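Shikimate dehydrogenase-like protein HI_0607 (Haemophilus influenzae, PDB 1NPY) catalyses the NADP(+)-dependent oxidation of shikimate to 3-dehydroshikimate in vitro, although slowly enough that shikimate may not be its biological substrate. Local coordinates at residues I107-E112 / I239-V244; K132-A137 / I178-T183. All blocks are in the same frame, centred on the assembly; numbering follows the deposited sequence.

Interaction 1 (I107-E112 / I239-V244)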
# COMPACT_ATOMS: atom_id res chain seq x y z
N ILE A 107 -0.84 -6.19 1.32
CA ILE A 107 -0.92 -6.40 2.76
C ILE A 107 -1.37 -7.84 3.02
O ILE A 107 -0.78 -8.55 3.84
CB ILE A 107 -1.80 -5.37 3.50
CG1 ILE A 107 -1.15 -3.99 3.44
CG2 ILE A 107 -1.86 -5.82 4.96
CD1 ILE A 107 -2.13 -2.87 3.37
N VAL A 108 -2.34 -8.30 2.23
CA VAL A 108 -2.78 -9.70 2.29
C VAL A 108 -1.60 -10.64 2.02
O VAL A 108 -1.42 -11.64 2.73
CB VAL A 108 -3.90 -9.97 1.27
CG1 VAL A 108 -4.18 -11.49 1.16
CG2 VAL A 108 -5.17 -9.22 1.61
N LYS A 109 -0.82 -10.36 0.99
CA LYS A 109 0.38 -11.12 0.69
C LYS A 109 1.44 -11.15 1.79
O LYS A 109 2.05 -12.20 2.03
CB LYS A 109 1.01 -10.72 -0.65
CG LYS A 109 0.16 -11.11 -1.86
CD LYS A 109 0.91 -11.06 -3.19
CE LYS A 109 0.22 -11.81 -4.34
NZ LYS A 109 -0.66 -12.93 -3.89
N LEU A 110 1.69 -10.02 2.44
CA LEU A 110 2.64 -9.98 3.54
C LEU A 110 2.17 -10.71 4.80
O LEU A 110 2.98 -11.34 5.50
CB LEU A 110 2.97 -8.52 3.86
CG LEU A 110 3.78 -7.83 2.76
CD1 LEU A 110 3.68 -6.33 2.91
CD2 LEU A 110 5.24 -8.28 2.85
N ILE A 111 0.87 -10.67 5.06
CA ILE A 111 0.30 -11.41 6.18
C ILE A 111 0.62 -12.88 5.96
O ILE A 111 1.08 -13.59 6.86
CB ILE A 111 -1.23 -11.15 6.31
CG1 ILE A 111 -1.45 -9.77 6.92
CG2 ILE A 111 -1.92 -12.18 7.18
CD1 ILE A 111 -2.89 -9.25 6.79
N GLU A 112 0.37 -13.34 4.74
CA GLU A 112 0.69 -14.72 4.38
C GLU A 112 2.19 -15.01 4.42
O GLU A 112 2.64 -15.99 5.01
CB GLU A 112 0.12 -15.03 2.99
CG GLU A 112 0.41 -16.47 2.60
CD GLU A 112 -0.38 -16.90 1.38
OE1 GLU A 112 0.22 -16.95 0.28
OE2 GLU A 112 -1.58 -17.21 1.52
N ILE A 239 5.52 -0.84 -0.24
CA ILE A 239 5.61 -0.02 -1.44
C ILE A 239 6.12 -0.84 -2.61
O ILE A 239 5.63 -0.72 -3.74
CB ILE A 239 6.50 1.20 -1.23
CG1 ILE A 239 5.84 2.15 -0.24
CG2 ILE A 239 6.75 1.95 -2.53
CD1 ILE A 239 6.66 3.37 0.05
N VAL A 240 7.13 -1.65 -2.33
CA VAL A 240 7.68 -2.48 -3.39
C VAL A 240 6.69 -3.53 -3.90
O VAL A 240 6.52 -3.69 -5.11
CB VAL A 240 9.03 -3.12 -2.99
CG1 VAL A 240 9.46 -4.11 -4.09
CG2 VAL A 240 10.07 -2.04 -2.79
N LEU A 241 6.01 -4.24 -3.01
CA LEU A 241 5.14 -5.33 -3.43
C LEU A 241 3.93 -4.76 -4.15
O LEU A 241 3.51 -5.35 -5.14
CB LEU A 241 4.70 -6.18 -2.23
CG LEU A 241 3.85 -7.42 -2.53
CD1 LEU A 241 4.50 -8.25 -3.63
CD2 LEU A 241 3.69 -8.21 -1.23
N GLN A 242 3.39 -3.63 -3.69
CA GLN A 242 2.25 -3.06 -4.39
C GLN A 242 2.62 -2.65 -5.81
O GLN A 242 1.83 -2.89 -6.72
CB GLN A 242 1.57 -1.92 -3.65
CG GLN A 242 2.31 -0.62 -3.63
CD GLN A 242 2.03 0.30 -2.45
OE1 GLN A 242 2.13 -0.12 -1.29
NE2 GLN A 242 1.74 1.57 -2.73
N ALA A 243 3.84 -2.16 -6.00
CA ALA A 243 4.34 -1.82 -7.34
C ALA A 243 4.58 -3.03 -8.24
O ALA A 243 4.24 -3.03 -9.43
CB ALA A 243 5.61 -1.00 -7.22
N VAL A 244 5.19 -4.07 -7.66
CA VAL A 244 5.34 -5.36 -8.34
C VAL A 244 4.01 -5.91 -8.83
O VAL A 244 3.93 -6.43 -9.93
CB VAL A 244 6.10 -6.36 -7.43
CG1 VAL A 244 6.03 -7.76 -8.01
CG2 VAL A 244 7.55 -5.91 -7.31

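Interaction 2 (K132-A137 / I178-T183)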
# COMPACT_ATOMS: atom_id res chain seq x y z
N LYS A 132 -7.48 1.61 6.21
CA LYS A 132 -8.57 0.81 5.69
C LYS A 132 -8.07 -0.45 4.99
O LYS A 132 -8.55 -1.54 5.27
CB LYS A 132 -9.45 1.72 4.82
CG LYS A 132 -10.88 1.29 4.65
CD LYS A 132 -11.59 2.37 3.81
CE LYS A 132 -13.01 1.99 3.49
NZ LYS A 132 -13.60 3.14 2.75
N ALA A 133 -7.04 -0.33 4.15
CA ALA A 133 -6.42 -1.46 3.47
C ALA A 133 -5.86 -2.48 4.46
O ALA A 133 -6.11 -3.66 4.32
CB ALA A 133 -5.29 -0.99 2.57
N VAL A 134 -5.19 -2.02 5.50
CA VAL A 134 -4.70 -2.90 6.55
C VAL A 134 -5.83 -3.66 7.27
O VAL A 134 -5.78 -4.89 7.39
CB VAL A 134 -3.81 -2.09 7.53
CG1 VAL A 134 -3.57 -2.93 8.78
CG2 VAL A 134 -2.52 -1.66 6.81
N VAL A 135 -6.83 -2.93 7.75
CA VAL A 135 -7.93 -3.51 8.50
C VAL A 135 -8.66 -4.54 7.64
O VAL A 135 -9.00 -5.64 8.11
CB VAL A 135 -8.86 -2.44 9.07
CG1 VAL A 135 -10.09 -3.06 9.73
CG2 VAL A 135 -8.10 -1.60 10.07
N ALA A 136 -8.91 -4.19 6.39
CA ALA A 136 -9.63 -5.09 5.49
C ALA A 136 -8.84 -6.33 5.14
O ALA A 136 -9.39 -7.43 4.99
CB ALA A 136 -10.03 -4.35 4.21
N ALA A 137 -7.53 -6.15 4.98
CA ALA A 137 -6.65 -7.27 4.69
C ALA A 137 -6.62 -8.27 5.84
O ALA A 137 -6.66 -9.49 5.63
CB ALA A 137 -5.26 -6.81 4.31
N ILE A 178 0.34 -8.47 17.59
CA ILE A 178 0.71 -7.83 16.34
C ILE A 178 0.35 -6.35 16.45
O ILE A 178 -0.81 -5.98 16.59
CB ILE A 178 -0.00 -8.49 15.14
CG1 ILE A 178 0.38 -9.97 15.03
CG2 ILE A 178 0.34 -7.80 13.85
CD1 ILE A 178 -0.46 -10.78 14.02
N LEU A 179 1.38 -5.51 16.37
CA LEU A 179 1.21 -4.06 16.39
C LEU A 179 1.45 -3.48 15.00
O LEU A 179 2.49 -3.72 14.39
CB LEU A 179 2.19 -3.42 17.36
CG LEU A 179 2.19 -4.10 18.73
CD1 LEU A 179 3.26 -3.40 19.57
CD2 LEU A 179 0.85 -3.96 19.42
N VAL A 180 0.46 -2.76 14.48
CA VAL A 180 0.58 -2.18 13.15
C VAL A 180 0.47 -0.67 13.26
O VAL A 180 -0.51 -0.14 13.79
CB VAL A 180 -0.51 -2.68 12.16
CG1 VAL A 180 -0.19 -2.27 10.76
CG2 VAL A 180 -0.75 -4.17 12.26
N ASN A 181 1.44 0.04 12.69
CA ASN A 181 1.38 1.49 12.65
C ASN A 181 0.96 1.93 11.24
O ASN A 181 1.62 1.59 10.25
CB ASN A 181 2.72 2.14 12.96
CG ASN A 181 2.65 3.66 12.81
OD1 ASN A 181 1.77 4.28 13.39
ND2 ASN A 181 3.55 4.24 12.04
N VAL A 182 -0.14 2.68 11.20
CA VAL A 182 -0.63 3.34 10.00
C VAL A 182 -0.81 4.85 10.21
O VAL A 182 -1.55 5.53 9.49
CB VAL A 182 -1.94 2.73 9.46
CG1 VAL A 182 -1.72 1.29 9.03
CG2 VAL A 182 -3.12 2.83 10.43
N THR A 183 -0.09 5.40 11.18
CA THR A 183 -0.03 6.85 11.38
C THR A 183 1.19 7.42 10.68
O THR A 183 2.06 6.68 10.20
CB THR A 183 0.10 7.25 12.88
OG1 THR A 183 1.36 6.80 13.41
CG2 THR A 183 -0.94 6.66 13.82

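Interaction 1 (I107-E112 / I239-V244)
Lys-109 and Leu-241 meet through carbon alone, and the shortest backbone hydrogen bond in their two segments, Val-244 N to Val-240 O at 2.9 Å, runs within a helix. The motif is helix-on-helix packing between helix 102-113 and helix 235-251. In the shikimate dehydrogenase family, two helices of this kind connect the substrate and NADP(+) domains. Gln-242 O adds a polar tie by accepting from Thr-102 OG1, at the start of the first helix. The next residue, Asp-103, is an inferred substrate ligand.

One methyl of Leu-241 carries the contact. Its CG lies anti to the backbone N (chi1 -176°), which sends the side chain out to the other helix. CD2 then lies against Lys-109 CB at 3.7 Å. Lys-109 gives only the root of its chain; the rest turns away, with a bend at chi4. Leu-110 leaves its helix to one side, but its end swings nearer to Leu-241, and the two side chains pass each other in opposite directions. Leu-241 CD2 lies over the C-H side of Leu-110 CG at 4.0 Å, almost equally far from Leu-110 CD2 (4.4 Å) and Leu-110 CD1 (4.5 Å).

Interaction 2 (K132-A137 / I178-T183)
Val-134 meets Val-180 and Val-182 with no flat group between them; the flat side chain nearby is the amide of Asn-181, set between those two valines in sequence. Thr-183 OG1 donates to Asn-181 OD1 at 2.6 Å, in the carbonyl plane and on a lone pair. Thr-183 N reaches the same oxygen from above that plane, 63° out of it, which makes an Asx turn. Asn-181 ND2 bonds to Asp-211 OD1 of the adjoining strand. With bonds at both ends, the amide is held against rotation. The Asn-181 side chain also touches Ala-197 and Val-213.

The setting is a Rossmann-type fold. Helix 131-140 lies on one face of the parallel sheet, over strand 122-125 and strand 178-181. Those strands are neighbours, and Val-180 is hydrogen-bonded through its backbone to Ile-123.

Val-134 is the helix residue that reaches this segment, and it uses one methyl for each partner. CG1, anti to the backbone N (chi1 167°), lies 4.0 Å from Val-180 CG1. CG2 lies 3.8 Å from Val-182 CG1. In both pairs the side chains run past each other in opposite directions. Val-124, on the neighbouring strand, also touches Val-134 and Val-182. All three residues of the contact are buried, and they touch through methyl groups.

Val-182 has already left the strand but still faces the helix. Its side chain also comes close to Gly-126, the first glycine of a GxGxxA sequence that, by similarity, contributes to NADP(+) binding. This places the contact next to the probable dinucleotide loop. The methyls Val-180 CG1 and Val-182 CG1, 4.2 Å apart, form the two points on which Val-134 rests.

How the interactions relate
The two interactions have centres about 13 Å apart and are bridged by helix 102-113, which meets helix 235-251 on one side and helix 131-140 on another. Along the chain, interaction 2 is nested inside the loop closed by interaction 1. Interaction 1 joins the two helices between the domains, while interaction 2 lies within the NADP(+)-binding domain. They touch through helix 102-113 and helix 131-140. Ile-107 CD1 packs on Val-134 CG2 at 3.7 Å, and Val-108 CG2 on Ala-137 CB at 3.6 Å. Helix 102-113 thus sits between helix 235-251 and helix 131-140. A continuous line of packing runs from the domain junction to the parallel sheet beside the probable cofactor loop.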